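Local coordinates for protein epoxide hydrolase (Aspergillus niger, PDB 3G02) that probably hydrolyses epoxides to vicinal diols, as an alpha/beta hydrolase-fold enzyme evolved in the laboratory for enantioselectivity, at residues Phe206-Cys217 against Lys339-Leu350; Glu280-Lys288 against Glu372-Glu380. The protein carries 9 engineered substitutions. One frame throughout, in Å; residues are numbered along the deposited sequence.

Interaction 1 of 2, residues Phe206-Cys217 against Lys339-Leu350; sequences FDACKAVHLNFC and KPFGFSFFPKDL. Engineered in segment 206-217: Phe-216 (natural residue Leu).
Val-212, His-213 and Leu-214 pair in parallel with Phe-341, Gly-342 and Phe-343, the strands 209-214 and 340-345 running 4.6 Å apart at their closest approach. Four backbone hydrogen bonds join them: Val-212 N to Pro-340 O, Gly-342 N to Val-212 O, Leu-214 N to Gly-342 O and Ser-344 N to Leu-214 O. Packing is dense on the face that carries Leu-214, Phe-341 and Phe-343. Leu-214 sets CD1 against the edge of the Phe-341 ring, 3.6 Å from CE1, the two side chains crossing at about a right angle. Phe-343 has CG anti to its backbone N (chi1 -160°), which swings the ring across to the chain beyond Leu-214: Asn-215 CA lies over one face, Cys-217 N at the edge. On the other face His-213 NE2 donates to Ser-344 OG over 2.8 Å, with OG in the imidazole plane but the N-H bent to 133°; His-213 ND1 is bonded to Gln-190 and Ser-344 OG to Asp-388. The N-terminal end is looser and meets solvent. There the extended chain of Lys-339 carries NZ to Cys-209 O (2.8 Å, in the carbonyl plane), and the ammonium also bonds Gly-203 O. A water at 2.8 Å from Lys-339 NZ links it to Asp-207 OD2, an indirect bridge between opposite charges. At the other, buried end Asp-349 OD1 lies at the edge of the engineered Phe-216 ring, 3.5 Å from CD1, and accepts the backbone N-H of Leu-350. The same oxygen is bonded to His-375, predicted to be catalytic. Adjacent parallel strands with an aspartate on the loop that follows the second are characteristic of the alpha/beta hydrolase fold, and Asp-349 is placed as the probable acid of its catalytic triad.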
loop_
_atom_site.group_PDB
_atom_site.type_symbol
_atom_site.label_atom_id
_atom_site.label_comp_id
_atom_site.label_asym_id
_atom_site.label_seq_id
_atom_site.Cartn_x
_atom_site.Cartn_y
_atom_site.Cartn_z
ATOM N N PHE A 206 -25.161 18.081 14.121
ATOM C CA PHE A 206 -26.455 17.907 13.469
ATOM C C PHE A 206 -27.570 17.763 14.503
ATOM O O PHE A 206 -27.600 16.797 15.271
ATOM C CB PHE A 206 -26.416 16.719 12.496
ATOM C CG PHE A 206 -25.546 16.955 11.283
ATOM C CD1 PHE A 206 -24.159 16.835 11.366
ATOM C CD2 PHE A 206 -26.113 17.296 10.060
ATOM C CE1 PHE A 206 -23.353 17.052 10.250
ATOM C CE2 PHE A 206 -25.313 17.511 8.937
ATOM C CZ PHE A 206 -23.932 17.391 9.036
ATOM N N ASP A 207 -28.472 18.742 14.523
ATOM C CA ASP A 207 -29.502 18.832 15.561
ATOM C C ASP A 207 -30.449 17.639 15.607
ATOM O O ASP A 207 -30.906 17.254 16.685
ATOM C CB ASP A 207 -30.308 20.123 15.411
ATOM C CG ASP A 207 -29.528 21.353 15.834
ATOM O OD1 ASP A 207 -30.052 22.470 15.644
ATOM O OD2 ASP A 207 -28.400 21.213 16.356
ATOM N N ALA A 208 -30.737 17.065 14.441
ATOM C CA ALA A 208 -31.639 15.920 14.339
ATOM C C ALA A 208 -31.036 14.652 14.945
ATOM O O ALA A 208 -31.764 13.753 15.357
ATOM C CB ALA A 208 -32.047 15.687 12.898
ATOM N N CYS A 209 -29.707 14.578 14.993
ATOM C CA CYS A 209 -29.040 13.466 15.665
ATOM C C CYS A 209 -29.112 13.681 17.170
ATOM O O CYS A 209 -28.557 14.650 17.684
ATOM C CB CYS A 209 -27.585 13.353 15.210
ATOM S SG CYS A 209 -26.689 12.006 16.013
ATOM N N LYS A 210 -29.790 12.775 17.874
ATOM C CA LYS A 210 -30.062 12.963 19.305
ATOM C C LYS A 210 -29.149 12.160 20.234
ATOM O O LYS A 210 -28.978 12.514 21.403
ATOM C CB LYS A 210 -31.532 12.655 19.623
ATOM C CG LYS A 210 -32.549 13.433 18.793
ATOM C CD LYS A 210 -32.507 14.931 19.076
ATOM C CE LYS A 210 -33.490 15.674 18.190
ATOM N NZ LYS A 210 -33.448 17.147 18.417
ATOM N N ALA A 211 -28.571 11.081 19.709
ATOM C CA ALA A 211 -27.691 10.207 20.479
ATOM C C ALA A 211 -26.803 9.396 19.543
ATOM O O ALA A 211 -27.166 9.159 18.387
ATOM C CB ALA A 211 -28.506 9.274 21.383
ATOM N N VAL A 212 -25.645 8.987 20.054
ATOM C CA VAL A 212 -24.672 8.228 19.264
ATOM C C VAL A 212 -24.160 7.018 20.045
ATOM O O VAL A 212 -23.688 7.153 21.172
ATOM C CB VAL A 212 -23.466 9.111 18.828
ATOM C CG1 VAL A 212 -22.496 8.321 17.958
ATOM C CG2 VAL A 212 -23.938 10.336 18.065
ATOM N N HIS A 213 -24.258 5.839 19.430
ATOM C CA HIS A 213 -23.626 4.635 19.956
ATOM C C HIS A 213 -22.532 4.190 18.991
ATOM O O HIS A 213 -22.776 4.060 17.786
ATOM C CB HIS A 213 -24.638 3.505 20.153
ATOM C CG HIS A 213 -24.014 2.218 20.591
ATOM N ND1 HIS A 213 -23.447 1.325 19.704
ATOM C CD2 HIS A 213 -23.859 1.674 21.821
ATOM C CE1 HIS A 213 -22.969 0.290 20.370
ATOM N NE2 HIS A 213 -23.207 0.476 21.657
ATOM N N LEU A 214 -21.337 3.957 19.530
ATOM C CA LEU A 214 -20.187 3.518 18.733
ATOM C C LEU A 214 -19.610 2.203 19.236
ATOM O O LEU A 214 -19.672 1.903 20.427
ATOM C CB LEU A 214 -19.080 4.577 18.756
ATOM C CG LEU A 214 -19.408 6.020 18.366
ATOM C CD1 LEU A 214 -18.146 6.871 18.462
ATOM C CD2 LEU A 214 -20.014 6.102 16.973
ATOM N N ASN A 215 -19.040 1.418 18.322
ATOM C CA ASN A 215 -18.227 0.265 18.719
ATOM C C ASN A 215 -16.771 0.404 18.262
ATOM O O ASN A 215 -16.030 -0.581 18.199
ATOM C CB ASN A 215 -18.838 -1.062 18.249
ATOM C CG ASN A 215 -18.935 -1.165 16.740
ATOM O OD1 ASN A 215 -18.079 -1.765 16.089
ATOM N ND2 ASN A 215 -19.979 -0.582 16.177
ATOM N N PHE A 216 -16.373 1.639 17.965
ATOM C CA PHE A 216 -15.033 1.939 17.485
ATOM C C PHE A 216 -14.730 3.401 17.760
ATOM O O PHE A 216 -15.578 4.260 17.522
ATOM C CB PHE A 216 -14.966 1.670 15.976
ATOM C CG PHE A 216 -13.587 1.796 15.386
ATOM C CD1 PHE A 216 -12.750 0.685 15.303
ATOM C CD2 PHE A 216 -13.138 3.015 14.885
ATOM C CE1 PHE A 216 -11.473 0.796 14.744
ATOM C CE2 PHE A 216 -11.862 3.132 14.333
ATOM C CZ PHE A 216 -11.034 2.019 14.257
ATOM N N CYS A 217 -13.532 3.676 18.267
ATOM C CA CYS A 217 -13.066 5.050 18.446
ATOM C C CYS A 217 -11.628 5.182 17.965
ATOM O O CYS A 217 -10.753 4.442 18.405
ATOM C CB CYS A 217 -13.190 5.498 19.906
ATOM S SG CYS A 217 -12.712 7.237 20.166
ATOM N N LYS A 339 -24.221 15.092 23.347
ATOM C CA LYS A 339 -25.435 14.275 23.407
ATOM C C LYS A 339 -25.141 12.918 24.058
ATOM O O LYS A 339 -23.975 12.537 24.171
ATOM C CB LYS A 339 -26.005 14.094 22.001
ATOM C CG LYS A 339 -26.538 15.387 21.408
ATOM C CD LYS A 339 -26.561 15.327 19.912
ATOM C CE LYS A 339 -26.799 16.703 19.319
ATOM N NZ LYS A 339 -26.648 16.657 17.844
ATOM N N PRO A 340 -26.193 12.198 24.508
ATOM C CA PRO A 340 -25.985 10.864 25.078
ATOM C C PRO A 340 -25.128 9.993 24.161
ATOM O O PRO A 340 -25.438 9.841 22.975
ATOM C CB PRO A 340 -27.403 10.309 25.193
ATOM C CG PRO A 340 -28.249 11.517 25.393
ATOM C CD PRO A 340 -27.620 12.580 24.533
ATOM N N PHE A 341 -24.055 9.452 24.731
ATOM C CA PHE A 341 -23.009 8.761 23.987
ATOM C C PHE A 341 -22.812 7.391 24.622
ATOM O O PHE A 341 -22.694 7.273 25.842
ATOM C CB PHE A 341 -21.735 9.621 24.034
ATOM C CG PHE A 341 -20.506 8.978 23.442
ATOM C CD1 PHE A 341 -20.563 8.238 22.263
ATOM C CD2 PHE A 341 -19.270 9.173 24.046
ATOM C CE1 PHE A 341 -19.405 7.665 21.733
ATOM C CE2 PHE A 341 -18.113 8.615 23.517
ATOM C CZ PHE A 341 -18.182 7.858 22.356
ATOM N N GLY A 342 -22.817 6.354 23.784
ATOM C CA GLY A 342 -22.660 4.979 24.240
ATOM C C GLY A 342 -21.557 4.274 23.484
ATOM O O GLY A 342 -21.256 4.628 22.340
ATOM N N PHE A 343 -20.942 3.287 24.131
ATOM C CA PHE A 343 -19.848 2.548 23.522
ATOM C C PHE A 343 -19.903 1.056 23.818
ATOM O O PHE A 343 -20.168 0.645 24.950
ATOM C CB PHE A 343 -18.499 3.120 23.959
ATOM C CG PHE A 343 -17.368 2.748 23.043
ATOM C CD1 PHE A 343 -17.081 3.529 21.923
ATOM C CD2 PHE A 343 -16.600 1.612 23.285
ATOM C CE1 PHE A 343 -16.043 3.184 21.066
ATOM C CE2 PHE A 343 -15.565 1.259 22.426
ATOM C CZ PHE A 343 -15.287 2.052 21.320
ATOM N N SER A 344 -19.651 0.256 22.781
ATOM C CA SER A 344 -19.477 -1.188 22.920
ATOM C C SER A 344 -18.039 -1.561 22.583
ATOM O O SER A 344 -17.574 -1.340 21.459
ATOM C CB SER A 344 -20.445 -1.951 22.017
ATOM O OG SER A 344 -21.781 -1.802 22.456
ATOM N N PHE A 345 -17.351 -2.128 23.571
ATOM C CA PHE A 345 -15.934 -2.451 23.485
ATOM C C PHE A 345 -15.755 -3.925 23.164
ATOM O O PHE A 345 -16.241 -4.792 23.893
ATOM C CB PHE A 345 -15.248 -2.112 24.820
ATOM C CG PHE A 345 -13.777 -2.424 24.860
ATOM C CD1 PHE A 345 -12.832 -1.417 24.663
ATOM C CD2 PHE A 345 -13.330 -3.719 25.125
ATOM C CE1 PHE A 345 -11.467 -1.697 24.715
ATOM C CE2 PHE A 345 -11.966 -4.011 25.173
ATOM C CZ PHE A 345 -11.033 -2.996 24.968
ATOM N N PHE A 346 -15.058 -4.196 22.064
ATOM C CA PHE A 346 -14.663 -5.551 21.697
ATOM C C PHE A 346 -13.136 -5.640 21.713
ATOM O O PHE A 346 -12.461 -4.780 21.144
ATOM C CB PHE A 346 -15.257 -5.931 20.337
ATOM C CG PHE A 346 -16.757 -5.969 20.334
ATOM C CD1 PHE A 346 -17.436 -7.121 20.730
ATOM C CD2 PHE A 346 -17.501 -4.848 19.968
ATOM C CE1 PHE A 346 -18.823 -7.161 20.745
ATOM C CE2 PHE A 346 -18.895 -4.882 19.978
ATOM C CZ PHE A 346 -19.555 -6.041 20.366
ATOM N N PRO A 347 -12.585 -6.666 22.388
ATOM C CA PRO A 347 -11.164 -6.655 22.753
ATOM C C PRO A 347 -10.198 -6.835 21.587
ATOM O O PRO A 347 -9.061 -6.365 21.664
ATOM C CB PRO A 347 -11.045 -7.832 23.727
ATOM C CG PRO A 347 -12.123 -8.759 23.324
ATOM C CD PRO A 347 -13.260 -7.893 22.846
ATOM N N LYS A 348 -10.641 -7.509 20.527
ATOM C CA LYS A 348 -9.781 -7.763 19.372
ATOM C C LYS A 348 -10.047 -6.790 18.234
ATOM O O LYS A 348 -9.682 -7.036 17.081
ATOM C CB LYS A 348 -9.884 -9.221 18.917
ATOM C CG LYS A 348 -9.264 -10.183 19.918
ATOM C CD LYS A 348 -9.166 -11.591 19.385
ATOM C CE LYS A 348 -8.620 -12.519 20.459
ATOM N NZ LYS A 348 -8.487 -13.922 19.986
ATOM N N ASP A 349 -10.676 -5.668 18.567
ATOM C CA ASP A 349 -10.805 -4.570 17.621
ATOM C C ASP A 349 -9.419 -3.962 17.362
ATOM O O ASP A 349 -8.449 -4.301 18.042
ATOM C CB ASP A 349 -11.777 -3.519 18.151
ATOM C CG ASP A 349 -12.527 -2.800 17.042
ATOM O OD1 ASP A 349 -12.014 -2.714 15.903
ATOM O OD2 ASP A 349 -13.635 -2.304 17.310
ATOM N N LEU A 350 -9.336 -3.073 16.378
ATOM C CA LEU A 350 -8.048 -2.590 15.869
ATOM C C LEU A 350 -7.298 -1.701 16.847
ATOM O O LEU A 350 -6.083 -1.821 16.999
ATOM C CB LEU A 350 -8.245 -1.836 14.547
ATOM C CG LEU A 350 -9.078 -2.551 13.480
ATOM C CD1 LEU A 350 -9.218 -1.685 12.241
ATOM C CD2 LEU A 350 -8.447 -3.892 13.139
HETATM O O HOH W 1 -26.488 19.407 17.232
HETATM O O HOH W 2 -14.775 -2.082 19.985
#

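Interaction 2 of 2, residues Glu280-Lys288 against Glu372-Glu380; sequences EKYLQWVDK and EGGHFAALE
Tyr-282 and Phe-376 form an offset stack, centroids 4.6 Å apart and planes at 14°, with Tyr-282 CE1 above the rim of the Phe-376 ring. On the opposite face of that ring sits CD2 of its neighbour His-375, so the phenyl group is sandwiched. In a second aromatic pair, T-shaped with planes at 74°, Trp-285 turns an edge toward the face of His-375; its CE3 comes 3.5 Å from His-375 CD2, the two side chains lying side by side and pointing the same way. Apolar packing fills in around these rings: Val-286 CG1 meets Phe-376 CD2 at 3.7 Å, and Trp-285 CB touches CE2 of the same ring. Among the hydrogen bonds, His-375 N donates almost straight to Trp-285 O (2.9 Å), and Gly-373 N to Asp-287 OD2 on the anti side of the carboxylate. Trp-285 thus meets both backbone and ring of His-375, the predicted catalytic histidine whose ND1 is bonded to Asp-349, and probably steadies it. Glu-380, extended beyond CG, brings its carboxylate between the two segments. Its OE1 takes Asp-287 N-H (2.8 Å) and Gly-374 N-H from opposite faces of the carboxylate plane, plus a water that also accepts from Lys-288 N; OE2 takes Phe-376 N-H. These bonds fix the carboxylate's rotation and would help to stabilise its negative charge. The backbones run closest at Gly-374 and Val-286, CA atoms 4.4 Å apart. Of the charges, Lys-288 NZ and Glu-372 OE1 make a long salt bridge at 3.7 Å; Asp-287 OD1 has a full one to Lys-348. The contact joins the end of helix 271-284 to the loop between strand 362-369 and helix 377-380; helix 292-304 packs on Tyr-282 and Leu-379, and the second subunit binds Glu-280 and Gln-284.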
loop_
_atom_site.group_PDB
_atom_site.type_symbol
_atom_site.label_atom_id
_atom_site.label_comp_id
_atom_site.label_asym_id
_atom_site.label_seq_id
_atom_site.Cartn_x
_atom_site.Cartn_y
_atom_site.Cartn_z
ATOM N N GLU A 280 -6.777 -9.837 3.412
ATOM C CA GLU A 280 -5.837 -9.744 4.532
ATOM C C GLU A 280 -6.533 -9.197 5.771
ATOM O O GLU A 280 -6.306 -9.677 6.881
ATOM C CB GLU A 280 -4.645 -8.858 4.196
ATOM C CG GLU A 280 -3.570 -8.891 5.278
ATOM C CD GLU A 280 -2.672 -7.683 5.226
ATOM O OE1 GLU A 280 -1.961 -7.515 4.216
ATOM O OE2 GLU A 280 -2.667 -6.903 6.206
ATOM N N LYS A 281 -7.386 -8.200 5.568
ATOM C CA LYS A 281 -8.068 -7.553 6.686
ATOM C C LYS A 281 -9.193 -8.407 7.258
ATOM O O LYS A 281 -9.376 -8.463 8.470
ATOM C CB LYS A 281 -8.549 -6.148 6.296
ATOM C CG LYS A 281 -7.442 -5.239 5.719
ATOM C CD LYS A 281 -6.117 -5.335 6.495
ATOM C CE LYS A 281 -5.102 -4.310 5.996
ATOM N NZ LYS A 281 -3.772 -4.452 6.672
ATOM N N TYR A 282 -9.933 -9.100 6.395
ATOM C CA TYR A 282 -10.922 -10.051 6.900
ATOM C C TYR A 282 -10.283 -11.204 7.671
ATOM O O TYR A 282 -10.928 -11.801 8.534
ATOM C CB TYR A 282 -11.826 -10.573 5.782
ATOM C CG TYR A 282 -12.938 -9.619 5.416
ATOM C CD1 TYR A 282 -14.032 -9.428 6.268
ATOM C CD2 TYR A 282 -12.903 -8.903 4.221
ATOM C CE1 TYR A 282 -15.059 -8.547 5.937
ATOM C CE2 TYR A 282 -13.928 -8.023 3.881
ATOM C CZ TYR A 282 -14.999 -7.849 4.736
ATOM O OH TYR A 282 -16.014 -6.973 4.408
ATOM N N LEU A 283 -9.019 -11.507 7.378
ATOM C CA LEU A 283 -8.292 -12.524 8.133
ATOM C C LEU A 283 -7.740 -11.995 9.455
ATOM O O LEU A 283 -7.851 -12.654 10.491
ATOM C CB LEU A 283 -7.145 -13.092 7.296
ATOM C CG LEU A 283 -7.511 -13.977 6.106
ATOM C CD1 LEU A 283 -6.254 -14.308 5.321
ATOM C CD2 LEU A 283 -8.222 -15.254 6.550
ATOM N N GLN A 284 -7.134 -10.812 9.421
ATOM C CA GLN A 284 -6.390 -10.309 10.580
ATOM C C GLN A 284 -7.236 -9.588 11.616
ATOM O O GLN A 284 -6.856 -9.516 12.787
ATOM C CB GLN A 284 -5.259 -9.380 10.132
ATOM C CG GLN A 284 -4.176 -10.063 9.308
ATOM C CD GLN A 284 -2.941 -9.201 9.126
ATOM O OE1 GLN A 284 -2.911 -8.032 9.526
ATOM N NE2 GLN A 284 -1.909 -9.776 8.529
ATOM N N TRP A 285 -8.368 -9.036 11.187
ATOM C CA TRP A 285 -9.118 -8.107 12.024
ATOM C C TRP A 285 -10.206 -8.747 12.878
ATOM O O TRP A 285 -10.787 -8.084 13.736
ATOM C CB TRP A 285 -9.730 -7.022 11.152
ATOM C CG TRP A 285 -8.744 -6.043 10.599
ATOM C CD1 TRP A 285 -7.378 -6.064 10.727
ATOM C CD2 TRP A 285 -9.057 -4.893 9.808
ATOM N NE1 TRP A 285 -6.828 -4.975 10.077
ATOM C CE2 TRP A 285 -7.838 -4.245 9.503
ATOM C CE3 TRP A 285 -10.256 -4.339 9.334
ATOM C CZ2 TRP A 285 -7.786 -3.072 8.741
ATOM C CZ3 TRP A 285 -10.205 -3.173 8.581
ATOM C CH2 TRP A 285 -8.975 -2.555 8.289
ATOM N N VAL A 286 -10.479 -10.025 12.631
ATOM C CA VAL A 286 -11.521 -10.746 13.359
ATOM C C VAL A 286 -10.956 -11.497 14.561
ATOM O O VAL A 286 -9.744 -11.707 14.668
ATOM C CB VAL A 286 -12.285 -11.738 12.438
ATOM C CG1 VAL A 286 -13.010 -10.997 11.324
ATOM C CG2 VAL A 286 -11.345 -12.803 11.865
ATOM N N ASP A 287 -11.849 -11.890 15.466
ATOM C CA ASP A 287 -11.497 -12.797 16.548
ATOM C C ASP A 287 -11.517 -14.224 15.996
ATOM O O ASP A 287 -10.462 -14.780 15.684
ATOM C CB ASP A 287 -12.466 -12.620 17.721
ATOM C CG ASP A 287 -12.124 -13.498 18.913
ATOM O OD1 ASP A 287 -11.118 -14.246 18.867
ATOM O OD2 ASP A 287 -12.876 -13.428 19.906
ATOM N N LYS A 288 -12.708 -14.801 15.853
ATOM C CA LYS A 288 -12.855 -16.120 15.238
ATOM C C LYS A 288 -12.871 -15.966 13.716
ATOM O O LYS A 288 -13.507 -15.039 13.197
ATOM C CB LYS A 288 -14.135 -16.813 15.726
ATOM C CG LYS A 288 -14.231 -16.976 17.244
ATOM C CD LYS A 288 -13.364 -18.119 17.768
ATOM C CE LYS A 288 -13.376 -18.177 19.297
ATOM N NZ LYS A 288 -14.740 -18.426 19.856
ATOM N N GLU A 372 -15.164 -11.403 24.018
ATOM C CA GLU A 372 -14.703 -11.838 22.700
ATOM C C GLU A 372 -15.266 -10.989 21.562
ATOM O O GLU A 372 -16.166 -10.169 21.764
ATOM C CB GLU A 372 -14.963 -13.336 22.470
ATOM C CG GLU A 372 -16.333 -13.860 22.871
ATOM C CD GLU A 372 -16.343 -15.376 23.083
ATOM O OE1 GLU A 372 -15.407 -16.063 22.621
ATOM O OE2 GLU A 372 -17.294 -15.885 23.714
ATOM N N GLY A 373 -14.716 -11.189 20.368
ATOM C CA GLY A 373 -15.111 -10.415 19.200
ATOM C C GLY A 373 -14.024 -9.472 18.728
ATOM O O GLY A 373 -13.309 -8.864 19.531
ATOM N N GLY A 374 -13.908 -9.351 17.409
ATOM C CA GLY A 374 -12.929 -8.472 16.792
ATOM C C GLY A 374 -13.548 -7.225 16.194
ATOM O O GLY A 374 -14.543 -6.696 16.698
ATOM N N HIS A 375 -12.958 -6.768 15.096
ATOM C CA HIS A 375 -13.328 -5.495 14.491
ATOM C C HIS A 375 -14.702 -5.470 13.824
ATOM O O HIS A 375 -15.408 -4.459 13.892
ATOM C CB HIS A 375 -12.265 -5.088 13.475
ATOM C CG HIS A 375 -12.613 -3.850 12.717
ATOM N ND1 HIS A 375 -12.563 -2.596 13.283
ATOM C CD2 HIS A 375 -13.033 -3.676 11.442
ATOM C CE1 HIS A 375 -12.929 -1.699 12.385
ATOM N NE2 HIS A 375 -13.219 -2.327 11.260
ATOM N N PHE A 376 -15.063 -6.560 13.156
ATOM C CA PHE A 376 -16.315 -6.617 12.414
ATOM C C PHE A 376 -17.463 -7.024 13.343
ATOM O O PHE A 376 -18.084 -8.077 13.168
ATOM C CB PHE A 376 -16.183 -7.572 11.221
ATOM C CG PHE A 376 -15.187 -7.118 10.179
ATOM C CD1 PHE A 376 -15.552 -6.180 9.220
ATOM C CD2 PHE A 376 -13.894 -7.625 10.154
ATOM C CE1 PHE A 376 -14.641 -5.746 8.257
ATOM C CE2 PHE A 376 -12.980 -7.210 9.189
ATOM C CZ PHE A 376 -13.356 -6.269 8.238
ATOM N N ALA A 377 -17.744 -6.170 14.327
ATOM C CA ALA A 377 -18.674 -6.498 15.407
ATOM C C ALA A 377 -20.053 -6.955 14.935
ATOM O O ALA A 377 -20.592 -7.925 15.459
ATOM C CB ALA A 377 -18.800 -5.336 16.371
ATOM N N ALA A 378 -20.615 -6.261 13.949
ATOM C CA ALA A 378 -21.932 -6.629 13.421
ATOM C C ALA A 378 -21.943 -8.022 12.787
ATOM O O ALA A 378 -22.950 -8.726 12.862
ATOM C CB ALA A 378 -22.431 -5.578 12.435
ATOM N N LEU A 379 -20.824 -8.411 12.176
ATOM C CA LEU A 379 -20.680 -9.748 11.592
ATOM C C LEU A 379 -20.309 -10.808 12.618
ATOM O O LEU A 379 -20.790 -11.939 12.552
ATOM C CB LEU A 379 -19.607 -9.747 10.498
ATOM C CG LEU A 379 -19.884 -9.123 9.136
ATOM C CD1 LEU A 379 -18.675 -9.331 8.244
ATOM C CD2 LEU A 379 -21.124 -9.730 8.495
ATOM N N GLU A 380 -19.422 -10.449 13.542
ATOM C CA GLU A 380 -18.828 -11.411 14.466
ATOM C C GLU A 380 -19.703 -11.655 15.682
ATOM O O GLU A 380 -19.861 -12.801 16.119
ATOM C CB GLU A 380 -17.465 -10.911 14.935
ATOM C CG GLU A 380 -16.392 -10.866 13.867
ATOM C CD GLU A 380 -15.074 -10.402 14.428
ATOM O OE1 GLU A 380 -14.544 -11.079 15.333
ATOM O OE2 GLU A 380 -14.572 -9.354 13.979
HETATM O O HOH W 3 -15.331 -13.490 16.131
#

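From the N terminus, segment 206-217 comes first, at a strand inside the sheet. The chain then leaves through a largely helical region, passes 280-288 at the end of helix 271-284, and returns at 339-350 to close interaction 1. After strand 362-369 it reaches 372-380, which closes interaction 2 back onto 280-288. The two loops therefore cross rather than nest. They meet directly through the Asp-349/His-375 pair, and by packing: Leu-350 CD2 lies 3.3 Å from Trp-285 CG, and Pro-347 CD touches Gly-373 O. Together they tie the central sheet and the helical region to the histidine loop of the predicted active site.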